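Processed glycerol phosphate lipoteichoic acid synthase 2 (Bacillus subtilis, PDB 2W8D) belongs to the sulfatase family of the alkaline phosphatase clan, with a central mixed sheet between helices and a bound magnesium ion. Local coordinates at residues 73-78 with 311-316; 305-310 with 350-355. All coordinates share one frame; numbering follows the deposited sequence.

Interaction 1 (73-78 with 311-316)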
ATOM      1  N   ASP A  73      12.852  -2.915  -0.691  1.00 16.12           N
ATOM      2  CA  ASP A  73      12.861  -4.018  -1.654  1.00 16.04           C
ATOM      3  C   ASP A  73      12.426  -5.394  -1.077  1.00 15.39           C
ATOM      4  O   ASP A  73      12.344  -6.410  -1.802  1.00 14.82           O
ATOM      5  CB  ASP A  73      14.239  -4.096  -2.334  1.00 16.21           C
ATOM      6  CG  ASP A  73      15.353  -4.438  -1.359  1.00 17.67           C
ATOM      7  OD1 ASP A  73      15.336  -4.014  -0.193  1.00 21.26           O
ATOM      8  OD2 ASP A  73      16.275  -5.140  -1.752  1.00 23.94           O
ATOM      9  N   ASN A  74      12.160  -5.422   0.221  1.00 14.64           N
ATOM     10  CA  ASN A  74      11.555  -6.577   0.855  1.00 13.91           C
ATOM     11  C   ASN A  74      10.221  -6.228   1.555  1.00 13.69           C
ATOM     12  O   ASN A  74       9.986  -6.567   2.706  1.00 13.12           O
ATOM     13  CB  ASN A  74      12.540  -7.205   1.816  1.00 13.97           C
ATOM     14  CG  ASN A  74      13.724  -7.789   1.122  1.00 14.61           C
ATOM     15  OD1 ASN A  74      13.593  -8.491   0.114  1.00 17.74           O
ATOM     16  ND2 ASN A  74      14.893  -7.533   1.663  1.00 12.93           N
ATOM     17  N   PHE A  75       9.356  -5.546   0.822  1.00 13.51           N
ATOM     18  CA  PHE A  75       8.075  -5.104   1.331  1.00 13.84           C
ATOM     19  C   PHE A  75       6.989  -5.914   0.614  1.00 13.73           C
ATOM     20  O   PHE A  75       7.035  -6.072  -0.584  1.00 15.22           O
ATOM     21  CB  PHE A  75       7.925  -3.591   1.096  1.00 13.36           C
ATOM     22  CG  PHE A  75       6.566  -3.063   1.400  1.00 12.54           C
ATOM     23  CD1 PHE A  75       6.201  -2.736   2.703  1.00 12.01           C
ATOM     24  CD2 PHE A  75       5.647  -2.885   0.388  1.00 11.73           C
ATOM     25  CE1 PHE A  75       4.934  -2.246   2.991  1.00 11.88           C
ATOM     26  CE2 PHE A  75       4.362  -2.400   0.657  1.00  9.20           C
ATOM     27  CZ  PHE A  75       4.006  -2.085   1.941  1.00 12.75           C
ATOM     28  N   PHE A  76       6.049  -6.458   1.361  1.00 13.66           N
ATOM     29  CA  PHE A  76       5.094  -7.400   0.841  1.00 13.75           C
ATOM     30  C   PHE A  76       3.656  -6.878   0.953  1.00 13.76           C
ATOM     31  O   PHE A  76       3.261  -6.331   1.992  1.00 13.34           O
ATOM     32  CB  PHE A  76       5.237  -8.743   1.601  1.00 13.59           C
ATOM     33  CG  PHE A  76       6.572  -9.429   1.373  1.00 14.88           C
ATOM     34  CD1 PHE A  76       6.683 -10.491   0.463  1.00 13.94           C
ATOM     35  CD2 PHE A  76       7.724  -9.012   2.063  1.00 12.30           C
ATOM     36  CE1 PHE A  76       7.926 -11.119   0.227  1.00 13.25           C
ATOM     37  CE2 PHE A  76       8.964  -9.638   1.838  1.00 12.50           C
ATOM     38  CZ  PHE A  76       9.058 -10.687   0.919  1.00 14.89           C
ATOM     39  N   HIS A  77       2.844  -7.110  -0.077  1.00 14.07           N
ATOM     40  CA  HIS A  77       1.394  -6.872   0.096  1.00 15.31           C
ATOM     41  C   HIS A  77       0.794  -7.938   1.044  1.00 16.09           C
ATOM     42  O   HIS A  77       1.264  -9.063   1.101  1.00 15.64           O
ATOM     43  CB  HIS A  77       0.660  -6.837  -1.246  1.00 14.61           C
ATOM     44  CG  HIS A  77       0.391  -8.194  -1.814  1.00 16.69           C
ATOM     45  ND1 HIS A  77      -0.761  -8.904  -1.526  1.00 15.99           N
ATOM     46  CD2 HIS A  77       1.127  -8.978  -2.640  1.00 13.56           C
ATOM     47  CE1 HIS A  77      -0.722 -10.067  -2.151  1.00 16.24           C
ATOM     48  NE2 HIS A  77       0.419 -10.144  -2.820  1.00 17.02           N
ATOM     49  N   GLN A  78      -0.238  -7.576   1.793  1.00 16.94           N
ATOM     50  CA  GLN A  78      -0.845  -8.529   2.714  1.00 17.46           C
ATOM     51  C   GLN A  78      -2.336  -8.679   2.441  1.00 18.01           C
ATOM     52  O   GLN A  78      -3.092  -9.045   3.345  1.00 19.12           O
ATOM     53  CB  GLN A  78      -0.585  -8.095   4.168  1.00 17.23           C
ATOM     54  CG  GLN A  78       0.921  -8.000   4.528  1.00 16.70           C
ATOM     55  CD  GLN A  78       1.142  -7.399   5.881  1.00 17.91           C
ATOM     56  OE1 GLN A  78       0.836  -6.217   6.103  1.00 19.22           O
ATOM     57  NE2 GLN A  78       1.646  -8.205   6.820  1.00 16.39           N
ATOM     58  N   VAL A 311       0.800  -3.336   6.648  1.00 17.36           N
ATOM     59  CA  VAL A 311       0.324  -2.792   7.939  1.00 16.74           C
ATOM     60  C   VAL A 311       1.406  -1.930   8.625  1.00 17.31           C
ATOM     61  O   VAL A 311       1.125  -1.182   9.581  1.00 16.18           O
ATOM     62  CB  VAL A 311      -0.184  -3.901   8.923  1.00 17.83           C
ATOM     63  CG1 VAL A 311      -1.505  -4.581   8.418  1.00 16.91           C
ATOM     64  CG2 VAL A 311       0.889  -4.922   9.196  1.00 16.47           C
ATOM     65  N   ASP A 312       2.640  -2.035   8.130  1.00 16.70           N
ATOM     66  CA  ASP A 312       3.738  -1.247   8.666  1.00 16.96           C
ATOM     67  C   ASP A 312       3.801   0.186   8.123  1.00 16.63           C
ATOM     68  O   ASP A 312       4.472   1.017   8.712  1.00 17.09           O
ATOM     69  CB  ASP A 312       5.085  -1.935   8.411  1.00 16.80           C
ATOM     70  CG  ASP A 312       5.146  -3.359   8.948  1.00 16.98           C
ATOM     71  OD1 ASP A 312       4.440  -3.687   9.917  1.00 19.37           O
ATOM     72  OD2 ASP A 312       5.960  -4.137   8.431  1.00 15.67           O
ATOM     73  N   VAL A 313       3.125   0.481   7.015  1.00 16.46           N
ATOM     74  CA  VAL A 313       3.239   1.816   6.403  1.00 16.59           C
ATOM     75  C   VAL A 313       2.726   2.963   7.284  1.00 16.87           C
ATOM     76  O   VAL A 313       3.415   3.978   7.455  1.00 18.22           O
ATOM     77  CB  VAL A 313       2.609   1.885   4.982  1.00 16.74           C
ATOM     78  CG1 VAL A 313       2.890   3.248   4.299  1.00 15.73           C
ATOM     79  CG2 VAL A 313       3.161   0.807   4.116  1.00 15.49           C
ATOM     80  N   ALA A 314       1.548   2.793   7.858  1.00 16.81           N
ATOM     81  CA  ALA A 314       0.869   3.876   8.584  1.00 17.34           C
ATOM     82  C   ALA A 314       1.682   4.416   9.763  1.00 17.17           C
ATOM     83  O   ALA A 314       1.794   5.631   9.897  1.00 17.01           O
ATOM     84  CB  ALA A 314      -0.561   3.457   9.038  1.00 15.93           C
ATOM     85  N   PRO A 315       2.242   3.511  10.620  1.00 17.32           N
ATOM     86  CA  PRO A 315       3.145   3.975  11.703  1.00 16.84           C
ATOM     87  C   PRO A 315       4.482   4.531  11.236  1.00 17.57           C
ATOM     88  O   PRO A 315       5.085   5.334  11.941  1.00 18.90           O
ATOM     89  CB  PRO A 315       3.389   2.718  12.537  1.00 16.94           C
ATOM     90  CG  PRO A 315       2.821   1.541  11.705  1.00 16.35           C
ATOM     91  CD  PRO A 315       1.758   2.132  10.866  1.00 15.90           C
ATOM     92  N   THR A 316       4.972   4.112  10.078  1.00 17.36           N
ATOM     93  CA  THR A 316       6.212   4.664   9.577  1.00 16.47           C
ATOM     94  C   THR A 316       5.937   6.152   9.316  1.00 16.37           C
ATOM     95  O   THR A 316       6.668   7.037   9.792  1.00 16.39           O
ATOM     96  CB  THR A 316       6.678   3.902   8.280  1.00 17.16           C
ATOM     97  OG1 THR A 316       6.706   2.476   8.516  1.00 17.40           O
ATOM     98  CG2 THR A 316       8.025   4.356   7.835  1.00 12.57           C
TER
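The ring of F75 swings away from its backbone N (chi1 172°) and reaches V313. In Q78, CG lies anti to the carbonyl carbon (chi1 -60°), CD continues the chain in extended form, and the amide reaches V311. Both pairs lie within the alpha/beta core of the sulfatase-like fold. F75 of strand 70-76, in the mixed sheet, meets V313 of helix 313-320. Q78, in the loop after the strand, meets V311, just ahead of V313 in the chain. The contact is buried, and the side chain of F75 lies about 13 Å from the magnesium ion.

At the apolar end one methyl does the touching. V313 CG2 sits by the CE1-CZ bond of F75, 3.7 Å from F75 CE1 and at the same distance from CZ, and approaches the ring obliquely. The two side chains cross at about a right angle. L292 of strand 292-296 and the side chain of D310 also touch F75.

The polar end is a single hydrogen bond from backbone to side chain. V311 N donates to Q78 OE1 over 2.9 Å with an N-H...O angle of 162°. The donor stands almost in line with the amide C=O. Q78 NE2 bonds to P345 O, so both ends of the amide are engaged and its rotation is fixed. From helix 86-93, M90 packs on both Q78 and V311, and M91 packs on V313.

Beyond V311, T316 OG1 donates to D312 O at 2.7 Å, four residues back. Next to the Q78 bond, V311 CG2 also rests 3.4 Å from Q78 OE1.

Interaction 2 (305-310 with 350-355); sequences HKYAGD and DFISPK
Y307 and S353 mark the closest approach of the two backbones, with their CA atoms 6.5 Å apart. Both segments are extended here, but their strands belong to different sheets. Strand 308-309 pairs with strand 70-76 in the large mixed sheet of the sulfatase-like fold. Strand 351-352 belongs to the five-stranded antiparallel sheet. At P354 the second chain turns out of its extended course (phi -58°, psi -33°).

The CB of Y307 points toward the other segment, and its ring carries the contact. S353 and P354 lie over one face of this ring. P354 N is above the ring centre, 4.1 Å from the plane, and S353 C is 3.9 Å above it but shifted toward the rim. The proline ring slides along the tyrosine, with P354 CG 3.8 Å from Y307 CD1. I352 comes instead to the ring edge, where its CG1 is 4.0 Å from Y307 CE2. I352 holds CG1 anti to the backbone N (chi1 -174°), and this brings the end of its side chain closer to Y307 than its CB direction alone would suggest.

The polar atoms of S353 and the backbone of Y307 bond outside the two segments. S353 OG bonds to E381 of helix 380-397, and S353 O bonds to T366. The backbone of Y307 is tied by its N to E342 and by its O to H340.

The contact itself is therefore van der Waals packing of a tyrosine ring against a proline, a peptide group and an isoleucine. It probably rests on shape fit and on partial shielding from water. It joins the chain around strand 308-309 to strand 351-352 and the turn after it, without a polar bond between the segments.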
ATOM      1  N   HIS A 305      16.429  -2.611   3.627  1.00 15.85           N
ATOM      2  CA  HIS A 305      16.244  -4.039   3.274  1.00 15.89           C
ATOM      3  C   HIS A 305      15.459  -4.845   4.303  1.00 15.49           C
ATOM      4  O   HIS A 305      15.280  -6.061   4.159  1.00 14.66           O
ATOM      5  CB  HIS A 305      17.589  -4.727   2.980  1.00 15.10           C
ATOM      6  CG  HIS A 305      18.445  -3.947   2.046  1.00 18.02           C
ATOM      7  ND1 HIS A 305      18.029  -3.601   0.778  1.00 21.52           N
ATOM      8  CD2 HIS A 305      19.667  -3.387   2.209  1.00 20.02           C
ATOM      9  CE1 HIS A 305      18.964  -2.867   0.196  1.00 21.93           C
ATOM     10  NE2 HIS A 305      19.970  -2.732   1.040  1.00 22.14           N
ATOM     11  N   LYS A 306      15.022  -4.172   5.349  1.00 15.59           N
ATOM     12  CA  LYS A 306      14.180  -4.807   6.340  1.00 16.27           C
ATOM     13  C   LYS A 306      12.895  -5.365   5.707  1.00 15.68           C
ATOM     14  O   LYS A 306      12.241  -4.699   4.923  1.00 15.56           O
ATOM     15  CB  LYS A 306      13.800  -3.796   7.417  1.00 16.45           C
ATOM     16  CG  LYS A 306      14.971  -3.343   8.275  1.00 18.55           C
ATOM     17  CD  LYS A 306      14.425  -2.566   9.437  1.00 21.87           C
ATOM     18  CE  LYS A 306      15.507  -1.826  10.212  1.00 24.24           C
ATOM     19  NZ  LYS A 306      14.799  -0.889  11.145  1.00 25.26           N
ATOM     20  N   TYR A 307      12.562  -6.598   6.056  1.00 15.57           N
ATOM     21  CA  TYR A 307      11.272  -7.219   5.705  1.00 15.01           C
ATOM     22  C   TYR A 307      10.157  -6.409   6.361  1.00 14.87           C
ATOM     23  O   TYR A 307      10.321  -5.960   7.490  1.00 14.23           O
ATOM     24  CB  TYR A 307      11.287  -8.697   6.125  1.00 13.86           C
ATOM     25  CG  TYR A 307      12.066  -9.536   5.136  1.00 13.92           C
ATOM     26  CD1 TYR A 307      13.423  -9.313   4.893  1.00 15.45           C
ATOM     27  CD2 TYR A 307      11.425 -10.512   4.397  1.00 14.82           C
ATOM     28  CE1 TYR A 307      14.132 -10.085   3.925  1.00 15.43           C
ATOM     29  CE2 TYR A 307      12.099 -11.283   3.456  1.00 15.18           C
ATOM     30  CZ  TYR A 307      13.424 -11.068   3.219  1.00 17.18           C
ATOM     31  OH  TYR A 307      13.992 -11.862   2.275  1.00 18.45           O
ATOM     32  N   ALA A 308       9.068  -6.178   5.620  1.00 14.99           N
ATOM     33  CA  ALA A 308       7.956  -5.343   6.058  1.00 15.97           C
ATOM     34  C   ALA A 308       6.708  -5.654   5.250  1.00 16.25           C
ATOM     35  O   ALA A 308       6.817  -6.102   4.130  1.00 17.02           O
ATOM     36  CB  ALA A 308       8.321  -3.837   5.898  1.00 16.44           C
ATOM     37  N   GLY A 309       5.523  -5.368   5.787  1.00 16.73           N
ATOM     38  CA  GLY A 309       4.271  -5.539   5.038  1.00 16.77           C
ATOM     39  C   GLY A 309       3.390  -4.295   5.036  1.00 17.10           C
ATOM     40  O   GLY A 309       3.708  -3.315   5.694  1.00 18.02           O
ATOM     41  N   ASP A 310       2.300  -4.321   4.275  1.00 16.93           N
ATOM     42  CA  ASP A 310       1.341  -3.218   4.223  1.00 17.44           C
ATOM     43  C   ASP A 310       1.000  -2.557   5.561  1.00 17.57           C
ATOM     44  O   ASP A 310       0.882  -1.348   5.579  1.00 17.65           O
ATOM     45  CB  ASP A 310       0.004  -3.686   3.629  1.00 17.32           C
ATOM     46  CG  ASP A 310       0.063  -3.877   2.160  1.00 18.72           C
ATOM     47  OD1 ASP A 310       0.855  -3.153   1.473  1.00 15.50           O
ATOM     48  OD2 ASP A 310      -0.666  -4.784   1.697  1.00 18.15           O
ATOM     49  N   ASP A 350       0.128 -18.070   5.795  1.00 20.16           N
ATOM     50  CA  ASP A 350       1.495 -18.149   5.319  1.00 20.36           C
ATOM     51  C   ASP A 350       2.243 -16.931   5.865  1.00 20.32           C
ATOM     52  O   ASP A 350       1.643 -15.982   6.414  1.00 19.85           O
ATOM     53  CB  ASP A 350       1.547 -18.151   3.777  1.00 20.31           C
ATOM     54  CG  ASP A 350       0.871 -19.404   3.169  1.00 22.66           C
ATOM     55  OD1 ASP A 350       0.498 -20.340   3.921  1.00 24.85           O
ATOM     56  OD2 ASP A 350       0.694 -19.463   1.939  1.00 25.81           O
ATOM     57  N   PHE A 351       3.555 -16.979   5.768  1.00 19.69           N
ATOM     58  CA  PHE A 351       4.355 -15.842   6.169  1.00 20.35           C
ATOM     59  C   PHE A 351       5.713 -15.851   5.546  1.00 20.24           C
ATOM     60  O   PHE A 351       6.125 -16.848   4.970  1.00 19.41           O
ATOM     61  CB  PHE A 351       4.431 -15.680   7.701  1.00 20.45           C
ATOM     62  CG  PHE A 351       5.309 -16.681   8.410  1.00 20.29           C
ATOM     63  CD1 PHE A 351       6.676 -16.456   8.548  1.00 22.00           C
ATOM     64  CD2 PHE A 351       4.749 -17.790   9.056  1.00 20.79           C
ATOM     65  CE1 PHE A 351       7.494 -17.367   9.258  1.00 22.14           C
ATOM     66  CE2 PHE A 351       5.549 -18.697   9.766  1.00 18.61           C
ATOM     67  CZ  PHE A 351       6.914 -18.484   9.866  1.00 20.37           C
ATOM     68  N   ILE A 352       6.398 -14.715   5.643  1.00 20.60           N
ATOM     69  CA  ILE A 352       7.766 -14.633   5.192  1.00 20.57           C
ATOM     70  C   ILE A 352       8.560 -13.831   6.190  1.00 21.01           C
ATOM     71  O   ILE A 352       8.047 -12.890   6.784  1.00 21.74           O
ATOM     72  CB  ILE A 352       7.887 -14.069   3.781  1.00 20.89           C
ATOM     73  CG1 ILE A 352       9.346 -14.144   3.310  1.00 21.10           C
ATOM     74  CG2 ILE A 352       7.396 -12.593   3.711  1.00 21.98           C
ATOM     75  CD1 ILE A 352       9.492 -14.068   1.830  1.00 20.44           C
ATOM     76  N   SER A 353       9.807 -14.240   6.396  1.00 21.04           N
ATOM     77  CA  SER A 353      10.745 -13.527   7.249  1.00 19.89           C
ATOM     78  C   SER A 353      12.165 -13.723   6.695  1.00 19.92           C
ATOM     79  O   SER A 353      12.363 -14.536   5.801  1.00 19.28           O
ATOM     80  CB  SER A 353      10.658 -14.083   8.664  1.00 19.25           C
ATOM     81  OG  SER A 353      11.475 -15.217   8.777  1.00 17.60           O
ATOM     82  N   PRO A 354      13.160 -12.995   7.238  1.00 20.03           N
ATOM     83  CA  PRO A 354      14.506 -13.203   6.705  1.00 20.43           C
ATOM     84  C   PRO A 354      14.940 -14.656   6.836  1.00 20.37           C
ATOM     85  O   PRO A 354      15.672 -15.147   5.995  1.00 20.73           O
ATOM     86  CB  PRO A 354      15.383 -12.286   7.577  1.00 20.23           C
ATOM     87  CG  PRO A 354      14.449 -11.203   8.031  1.00 19.80           C
ATOM     88  CD  PRO A 354      13.102 -11.853   8.170  1.00 19.71           C
ATOM     89  N   LYS A 355      14.489 -15.322   7.886  1.00 20.34           N
ATOM     90  CA  LYS A 355      14.769 -16.741   8.086  1.00 20.68           C
ATOM     91  C   LYS A 355      13.931 -17.723   7.233  1.00 19.89           C
ATOM     92  O   LYS A 355      14.480 -18.605   6.566  1.00 19.13           O
ATOM     93  CB  LYS A 355      14.598 -17.110   9.570  1.00 20.50           C
ATOM     94  CG  LYS A 355      15.683 -18.068  10.047  1.00 22.32           C
ATOM     95  CD  LYS A 355      15.253 -18.797  11.307  1.00 26.42           C
ATOM     96  CE  LYS A 355      16.389 -19.549  11.954  1.00 25.64           C
ATOM     97  NZ  LYS A 355      15.888 -20.154  13.216  1.00 30.24           N
TER

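In the fold
From the N terminus the chain first lays down residues 73-78 at the end of strand 70-76. Much later it returns through 305-310, and helix 313-320 follows at once. There interaction 1 closes a loop of 232 residues. The chain then runs on to 350-355, where interaction 2 closes a shorter loop of 39 residues. The two loops cross, since 305-310 precedes 311-316 and 350-355 follows it. The contact centres are 9 Å apart. Strands 70-76 and 308-309 are neighbours in the mixed sheet, and Q78 N bonds to D310 OD2 between the sites. Together they tie this sheet to helix 313-320 and to the five-stranded antiparallel sheet.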